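Local structure of selenium-binding protein (2ECE) at residues K17-A22 with I388-R393; P23-A28 with V447-G452. The protein is of unknown function but folds as a beta-propeller of the selenium-binding protein family and may bind selenium. All blocks are in the same frame, centred on the assembly; numbering follows the deposited sequence.

Contact 1. Residues K17-A22 with I388-R393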
ATOM      1  N   LYS A  17      17.933  -7.599  -8.769  1.00 26.90           N
ATOM      2  CA  LYS A  17      19.311  -7.118  -8.887  1.00 28.00           C
ATOM      3  C   LYS A  17      19.413  -6.044  -9.966  1.00 26.33           C
ATOM      4  O   LYS A  17      20.035  -5.005  -9.754  1.00 26.07           O
ATOM      5  CB  LYS A  17      20.260  -8.283  -9.227  1.00 29.94           C
ATOM      6  CG  LYS A  17      21.735  -7.896  -9.406  1.00 33.31           C
ATOM      7  CD  LYS A  17      22.584  -9.106  -9.848  1.00 36.03           C
ATOM      8  CE  LYS A  17      23.979  -8.693 -10.329  1.00 37.90           C
ATOM      9  NZ  LYS A  17      24.797  -9.841 -10.847  1.00 36.72           N
ATOM     10  N   MET A  18      18.802  -6.289 -11.122  1.00 25.44           N
ATOM     11  CA  MET A  18      18.864  -5.312 -12.200  1.00 26.56           C
ATOM     12  C   MET A  18      18.090  -4.046 -11.844  1.00 26.23           C
ATOM     13  O   MET A  18      18.479  -2.940 -12.225  1.00 25.13           O
ATOM     14  CB  MET A  18      18.315  -5.898 -13.507  1.00 27.67           C
ATOM     15  CG  MET A  18      19.158  -7.023 -14.090  1.00 30.80           C
ATOM     16  SD  MET A  18      20.905  -6.587 -14.220  1.00 35.96           S
ATOM     17  CE  MET A  18      21.621  -7.750 -13.035  1.00 36.57           C
ATOM     18  N   ALA A  19      16.989  -4.207 -11.119  1.00 26.07           N
ATOM     19  CA  ALA A  19      16.187  -3.054 -10.722  1.00 26.10           C
ATOM     20  C   ALA A  19      16.985  -2.158  -9.773  1.00 26.05           C
ATOM     21  O   ALA A  19      16.919  -0.930  -9.861  1.00 26.28           O
ATOM     22  CB  ALA A  19      14.890  -3.519 -10.045  1.00 25.90           C
ATOM     23  N   MET A  20      17.742  -2.782  -8.875  1.00 25.98           N
ATOM     24  CA  MET A  20      18.550  -2.050  -7.897  1.00 27.91           C
ATOM     25  C   MET A  20      19.647  -1.188  -8.515  1.00 28.73           C
ATOM     26  O   MET A  20      19.951  -0.104  -8.012  1.00 26.80           O
ATOM     27  CB  MET A  20      19.208  -3.020  -6.914  1.00 29.32           C
ATOM     28  CG  MET A  20      18.276  -3.637  -5.898  1.00 32.77           C
ATOM     29  SD  MET A  20      19.206  -4.534  -4.637  1.00 34.91           S
ATOM     30  CE  MET A  20      19.908  -3.167  -3.698  1.00 38.00           C
ATOM     31  N   LYS A  21      20.237  -1.676  -9.602  1.00 29.19           N
ATOM     32  CA  LYS A  21      21.325  -0.979 -10.277  1.00 30.87           C
ATOM     33  C   LYS A  21      20.883   0.081 -11.284  1.00 31.69           C
ATOM     34  O   LYS A  21      21.721   0.764 -11.866  1.00 31.97           O
ATOM     35  CB  LYS A  21      22.231  -1.995 -10.983  1.00 31.97           C
ATOM     36  CG  LYS A  21      22.900  -3.007 -10.060  1.00 33.10           C
ATOM     37  CD  LYS A  21      23.982  -2.357  -9.202  1.00 37.07           C
ATOM     38  CE  LYS A  21      24.797  -3.402  -8.438  1.00 35.50           C
ATOM     39  NZ  LYS A  21      25.916  -2.799  -7.658  1.00 35.20           N
ATOM     40  N   ALA A  22      19.580   0.222 -11.499  1.00 32.00           N
ATOM     41  CA  ALA A  22      19.089   1.219 -12.451  1.00 32.04           C
ATOM     42  C   ALA A  22      19.168   2.626 -11.854  1.00 31.96           C
ATOM     43  O   ALA A  22      19.278   2.784 -10.644  1.00 32.31           O
ATOM     44  CB  ALA A  22      17.660   0.897 -12.851  1.00 32.29           C
ATOM     45  N   ILE A 388      10.006   2.554  -0.923  1.00 19.08           N
ATOM     46  CA  ILE A 388      11.463   2.515  -0.947  1.00 20.66           C
ATOM     47  C   ILE A 388      12.040   2.629  -2.347  1.00 21.67           C
ATOM     48  O   ILE A 388      11.536   2.018  -3.290  1.00 19.77           O
ATOM     49  CB  ILE A 388      11.977   1.188  -0.358  1.00 21.13           C
ATOM     50  CG1 ILE A 388      11.178   0.818   0.892  1.00 21.16           C
ATOM     51  CG2 ILE A 388      13.460   1.307  -0.030  1.00 24.17           C
ATOM     52  CD1 ILE A 388      11.287  -0.664   1.278  1.00 16.59           C
ATOM     53  N   SER A 389      13.114   3.402  -2.478  1.00 21.92           N
ATOM     54  CA  SER A 389      13.771   3.551  -3.766  1.00 20.86           C
ATOM     55  C   SER A 389      14.315   2.173  -4.138  1.00 20.49           C
ATOM     56  O   SER A 389      14.520   1.325  -3.273  1.00 18.30           O
ATOM     57  CB  SER A 389      14.918   4.559  -3.660  1.00 20.05           C
ATOM     58  OG  SER A 389      15.821   4.182  -2.633  1.00 21.98           O
ATOM     59  N   ARG A 390      14.543   1.950  -5.426  1.00 23.22           N
ATOM     60  CA  ARG A 390      15.062   0.670  -5.876  1.00 25.79           C
ATOM     61  C   ARG A 390      16.437   0.366  -5.299  1.00 27.23           C
ATOM     62  O   ARG A 390      16.733  -0.793  -5.000  1.00 28.31           O
ATOM     63  CB  ARG A 390      15.091   0.617  -7.407  1.00 27.25           C
ATOM     64  CG  ARG A 390      13.752   0.202  -7.998  1.00 28.05           C
ATOM     65  CD  ARG A 390      13.684   0.327  -9.513  1.00 30.52           C
ATOM     66  NE  ARG A 390      13.715   1.712  -9.969  1.00 30.37           N
ATOM     67  CZ  ARG A 390      14.825   2.375 -10.277  1.00 32.42           C
ATOM     68  NH1 ARG A 390      16.007   1.777 -10.180  1.00 34.77           N
ATOM     69  NH2 ARG A 390      14.755   3.636 -10.682  1.00 32.76           N
ATOM     70  N   ASP A 391      17.272   1.390  -5.116  1.00 27.45           N
ATOM     71  CA  ASP A 391      18.600   1.147  -4.559  1.00 26.32           C
ATOM     72  C   ASP A 391      18.522   0.910  -3.060  1.00 25.94           C
ATOM     73  O   ASP A 391      19.526   0.588  -2.424  1.00 25.66           O
ATOM     74  CB  ASP A 391      19.577   2.297  -4.879  1.00 25.80           C
ATOM     75  CG  ASP A 391      19.170   3.630  -4.258  1.00 26.87           C
ATOM     76  OD1 ASP A 391      18.374   3.646  -3.296  1.00 25.42           O
ATOM     77  OD2 ASP A 391      19.677   4.674  -4.730  1.00 26.37           O
ATOM     78  N   GLY A 392      17.320   1.068  -2.504  1.00 24.43           N
ATOM     79  CA  GLY A 392      17.105   0.837  -1.085  1.00 22.64           C
ATOM     80  C   GLY A 392      17.617   1.865  -0.090  1.00 24.05           C
ATOM     81  O   GLY A 392      17.502   1.656   1.119  1.00 23.69           O
ATOM     82  N   ARG A 393      18.163   2.977  -0.576  1.00 24.99           N
ATOM     83  CA  ARG A 393      18.707   4.006   0.310  1.00 26.33           C
ATOM     84  C   ARG A 393      17.715   5.058   0.815  1.00 26.78           C
ATOM     85  O   ARG A 393      17.964   5.696   1.837  1.00 27.25           O
ATOM     86  CB  ARG A 393      19.871   4.718  -0.387  1.00 27.37           C
ATOM     87  CG  ARG A 393      20.980   3.776  -0.833  1.00 29.42           C
ATOM     88  CD  ARG A 393      21.974   4.475  -1.748  1.00 32.44           C
ATOM     89  NE  ARG A 393      22.933   3.530  -2.320  1.00 33.47           N
ATOM     90  CZ  ARG A 393      23.981   3.032  -1.668  1.00 34.31           C
ATOM     91  NH1 ARG A 393      24.223   3.392  -0.411  1.00 32.18           N
ATOM     92  NH2 ARG A 393      24.782   2.163  -2.272  1.00 33.89           N
TER

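Contact 2. Residues P23-A28 with V447-G452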
ATOM      1  N   PRO A  23      19.105   3.668 -12.701  1.00 32.16           N
ATOM      2  CA  PRO A  23      19.172   5.066 -12.259  1.00 32.91           C
ATOM      3  C   PRO A  23      18.129   5.399 -11.191  1.00 33.46           C
ATOM      4  O   PRO A  23      17.014   4.871 -11.217  1.00 33.39           O
ATOM      5  CB  PRO A  23      18.933   5.847 -13.549  1.00 32.94           C
ATOM      6  CG  PRO A  23      19.466   4.929 -14.607  1.00 33.15           C
ATOM      7  CD  PRO A  23      18.930   3.599 -14.162  1.00 33.18           C
ATOM      8  N   PRO A  24      18.474   6.296 -10.248  1.00 33.05           N
ATOM      9  CA  PRO A  24      17.567   6.701  -9.167  1.00 31.69           C
ATOM     10  C   PRO A  24      16.317   7.396  -9.704  1.00 30.36           C
ATOM     11  O   PRO A  24      16.273   7.795 -10.868  1.00 29.91           O
ATOM     12  CB  PRO A  24      18.420   7.661  -8.330  1.00 32.43           C
ATOM     13  CG  PRO A  24      19.837   7.322  -8.706  1.00 33.23           C
ATOM     14  CD  PRO A  24      19.729   7.062 -10.179  1.00 33.80           C
ATOM     15  N   GLU A  25      15.314   7.549  -8.844  1.00 28.91           N
ATOM     16  CA  GLU A  25      14.062   8.203  -9.220  1.00 26.39           C
ATOM     17  C   GLU A  25      14.207   9.730  -9.256  1.00 26.66           C
ATOM     18  O   GLU A  25      14.893  10.308  -8.418  1.00 25.51           O
ATOM     19  CB  GLU A  25      12.955   7.827  -8.223  1.00 25.32           C
ATOM     20  CG  GLU A  25      13.123   8.411  -6.815  1.00 22.87           C
ATOM     21  CD  GLU A  25      14.102   7.638  -5.937  1.00 24.98           C
ATOM     22  OE1 GLU A  25      14.750   6.694  -6.438  1.00 25.42           O
ATOM     23  OE2 GLU A  25      14.226   7.976  -4.736  1.00 24.14           O
ATOM     24  N   ASP A  26      13.559  10.373 -10.226  1.00 26.62           N
ATOM     25  CA  ASP A  26      13.587  11.830 -10.355  1.00 27.36           C
ATOM     26  C   ASP A  26      12.323  12.446  -9.752  1.00 27.31           C
ATOM     27  O   ASP A  26      12.335  13.586  -9.285  1.00 24.40           O
ATOM     28  CB  ASP A  26      13.641  12.268 -11.824  1.00 30.73           C
ATOM     29  CG  ASP A  26      15.012  12.115 -12.439  1.00 36.38           C
ATOM     30  OD1 ASP A  26      16.016  12.404 -11.750  1.00 38.86           O
ATOM     31  OD2 ASP A  26      15.083  11.725 -13.627  1.00 40.37           O
ATOM     32  N   LEU A  27      11.233  11.680  -9.771  1.00 25.72           N
ATOM     33  CA  LEU A  27       9.953  12.169  -9.276  1.00 24.56           C
ATOM     34  C   LEU A  27       9.221  11.176  -8.402  1.00 23.59           C
ATOM     35  O   LEU A  27       9.488   9.978  -8.429  1.00 23.02           O
ATOM     36  CB  LEU A  27       9.034  12.512 -10.452  1.00 23.74           C
ATOM     37  CG  LEU A  27       9.565  13.434 -11.537  1.00 25.00           C
ATOM     38  CD1 LEU A  27       8.721  13.258 -12.794  1.00 27.25           C
ATOM     39  CD2 LEU A  27       9.549  14.877 -11.041  1.00 25.55           C
ATOM     40  N   ALA A  28       8.263  11.703  -7.647  1.00 23.59           N
ATOM     41  CA  ALA A  28       7.430  10.903  -6.766  1.00 22.34           C
ATOM     42  C   ALA A  28       5.986  11.329  -6.984  1.00 21.68           C
ATOM     43  O   ALA A  28       5.633  12.490  -6.784  1.00 20.60           O
ATOM     44  CB  ALA A  28       7.829  11.128  -5.314  1.00 22.69           C
ATOM     45  N   VAL A 447       2.684   6.380  -2.541  1.00 16.46           N
ATOM     46  CA  VAL A 447       3.707   7.046  -3.331  1.00 18.19           C
ATOM     47  C   VAL A 447       4.249   6.092  -4.389  1.00 17.40           C
ATOM     48  O   VAL A 447       4.530   4.934  -4.096  1.00 18.11           O
ATOM     49  CB  VAL A 447       4.879   7.508  -2.421  1.00 18.15           C
ATOM     50  CG1 VAL A 447       6.026   8.054  -3.258  1.00 16.83           C
ATOM     51  CG2 VAL A 447       4.388   8.573  -1.453  1.00 17.58           C
ATOM     52  N   ARG A 448       4.374   6.574  -5.621  1.00 19.07           N
ATOM     53  CA  ARG A 448       4.937   5.769  -6.700  1.00 18.72           C
ATOM     54  C   ARG A 448       6.097   6.564  -7.280  1.00 19.14           C
ATOM     55  O   ARG A 448       5.919   7.693  -7.739  1.00 18.57           O
ATOM     56  CB  ARG A 448       3.903   5.470  -7.800  1.00 19.76           C
ATOM     57  CG  ARG A 448       3.419   4.009  -7.810  1.00 20.38           C
ATOM     58  CD  ARG A 448       2.460   3.728  -6.651  1.00 24.06           C
ATOM     59  NE  ARG A 448       2.240   2.301  -6.396  1.00 24.97           N
ATOM     60  CZ  ARG A 448       3.094   1.513  -5.750  1.00 26.94           C
ATOM     61  NH1 ARG A 448       4.238   2.003  -5.288  1.00 26.03           N
ATOM     62  NH2 ARG A 448       2.801   0.235  -5.556  1.00 27.72           N
ATOM     63  N   LEU A 449       7.287   5.977  -7.252  1.00 18.65           N
ATOM     64  CA  LEU A 449       8.470   6.653  -7.766  1.00 20.53           C
ATOM     65  C   LEU A 449       8.641   6.431  -9.268  1.00 21.47           C
ATOM     66  O   LEU A 449       8.447   5.322  -9.769  1.00 21.27           O
ATOM     67  CB  LEU A 449       9.712   6.156  -7.020  1.00 20.02           C
ATOM     68  CG  LEU A 449       9.636   6.220  -5.488  1.00 19.32           C
ATOM     69  CD1 LEU A 449      10.889   5.586  -4.883  1.00 17.93           C
ATOM     70  CD2 LEU A 449       9.489   7.675  -5.041  1.00 18.88           C
ATOM     71  N   SER A 450       8.996   7.490  -9.988  1.00 22.53           N
ATOM     72  CA  SER A 450       9.204   7.379 -11.426  1.00 24.65           C
ATOM     73  C   SER A 450      10.260   6.299 -11.665  1.00 26.18           C
ATOM     74  O   SER A 450      11.285   6.273 -10.992  1.00 24.58           O
ATOM     75  CB  SER A 450       9.679   8.718 -12.001  1.00 26.48           C
ATOM     76  OG  SER A 450      10.869   9.161 -11.367  1.00 26.76           O
ATOM     77  N   GLY A 451       9.997   5.395 -12.603  1.00 26.47           N
ATOM     78  CA  GLY A 451      10.955   4.337 -12.876  1.00 26.86           C
ATOM     79  C   GLY A 451      10.746   3.083 -12.044  1.00 26.85           C
ATOM     80  O   GLY A 451      11.500   2.117 -12.167  1.00 28.01           O
ATOM     81  N   GLY A 452       9.726   3.091 -11.191  1.00 24.92           N
ATOM     82  CA  GLY A 452       9.449   1.928 -10.364  1.00 24.23           C
ATOM     83  C   GLY A 452      10.036   2.004  -8.964  1.00 24.70           C
ATOM     84  O   GLY A 452      11.000   2.727  -8.726  1.00 25.34           O
TER
HETATM   85  O   HOH W   1      12.569   4.577  -7.696  1.00 46.34           O

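Contact 1. Residues K17-A22 with I388-R393
Unusually, the side chain of Arg390 folds round a single backbone carbonyl, that of Ala19 in the last turn of helix 16-20. NH1 gives the one strong hydrogen bond between the segments, 2.9 Å to Ala19 O with an N-H...O angle of 152°. It approaches nearly along the C=O axis, and the oxygen lies at the guanidinium edge, in its plane. The aliphatic part of the chain already lines the same oxygen, with Arg390 CB 3.4 Å and Arg390 CD 3.5 Å from Ala19 O, and the bend at chi3 (-68°) helps bring the guanidinium, and so NH1, back to it. A second, weak bond runs from Arg390 NH1 to Ala22 O at 3.5 Å, so one nitrogen faces two carbonyls, Ala19 O strongly and Ala22 O weakly. Ala22 CB comes in obliquely, 3.3 Å from Arg390 NH1. The rest of the guanidinium is held by other carbonyls: NH2 by Pro23 O and NE by Gly452 O. Backbone oxygens on several sides of the group therefore fix its rotation and probably offset its buried charge.

Met20 packs against the backbone of the turn, its CG 3.4 Å from Arg390 O. Beyond it, the type I turn Ser389-Gly392, closed by the backbone bond from Gly392 N to Ser389 O, is braced by the Asp391 carboxylate. Asp391 OD1 receives Ser389 OG at 2.7 Å and Arg393 N at 2.8 Å from opposite faces of the carboxylate plane, the latter bond making an Asx turn, while OD2 forms a salt bridge with Arg394. Gly392 occupies the positive-phi position of the turn. The arrangement is that of a beta hairpin linking strands 386-388 and 394-398 of a propeller blade, with the N-terminal helix docked on its turn.

Contact 2. Residues P23-A28 with V447-G452
Strands 27-33 and 443-449 run antiparallel here, Ala28 and Leu449 forming a non-hydrogen-bonded pair with their CA atoms 4.5 Å apart. This is the closing seam of a beta-propeller: strand 443-449, from the C-terminal end, completes the sheet whose other three strands, 27-33, 44-49 and 60-65, come from the N-terminal end. Just beyond the pair, Ser450 N donates to Leu27 O at 3.0 Å, almost straight at 172° but from above the carbonyl plane.

The return bond comes from a side chain. Ser450 OG sits between its own backbone N and carbonyl carbon (chi1 57°), which directs it to Leu27 N, whose hydrogen it accepts at 3.0 Å. The hydroxyl thus does the work of a strand carbonyl where the chain is already leaving the sheet through the type II turn Leu449-Gly452. With an alanine here, Leu27 N would probably be left without its acceptor and the first residues of strand 27-33 held less firmly to the turn.

Ala28 and Leu449 point to the same face of the sheet, where Ala28 CB touches Leu449 CD2 at 3.8 Å; Val447 CG1 reaches Ala28 CB from the next residue on that side, at 4.1 Å. Glu25 lies obliquely across Leu449, its CB 3.8 Å from Leu449 CB and its CG and CD against Leu449 CD1. This aliphatic contact leads to a buried carboxylate whose OE2 forms a salt bridge with Arg394 and a hydrogen bond with Tyr396 OH. The other oxygen is tied back to the turn by a water, which donates to Glu25 OE1 at 3.3 Å and to Gly452 O at 2.6 Å.

The two contacts lie about 10 Å apart, centre to centre, on the same side of the centre of the chain. Their segments alternate in sequence: 17-22 and 23-28 are consecutive, then 388-393 and 447-452 follow from the far end of the chain. Contact 2 joins the terminal parts of the chain within one four-stranded sheet, whereas contact 1 sets helix 16-20 on the hairpin turn of a second sheet, built from strands between 386 and 438. Arg390 is shared by both contacts. This is consistent with the N-terminal region joining two neighbouring sheets near the place where the propeller ring closes.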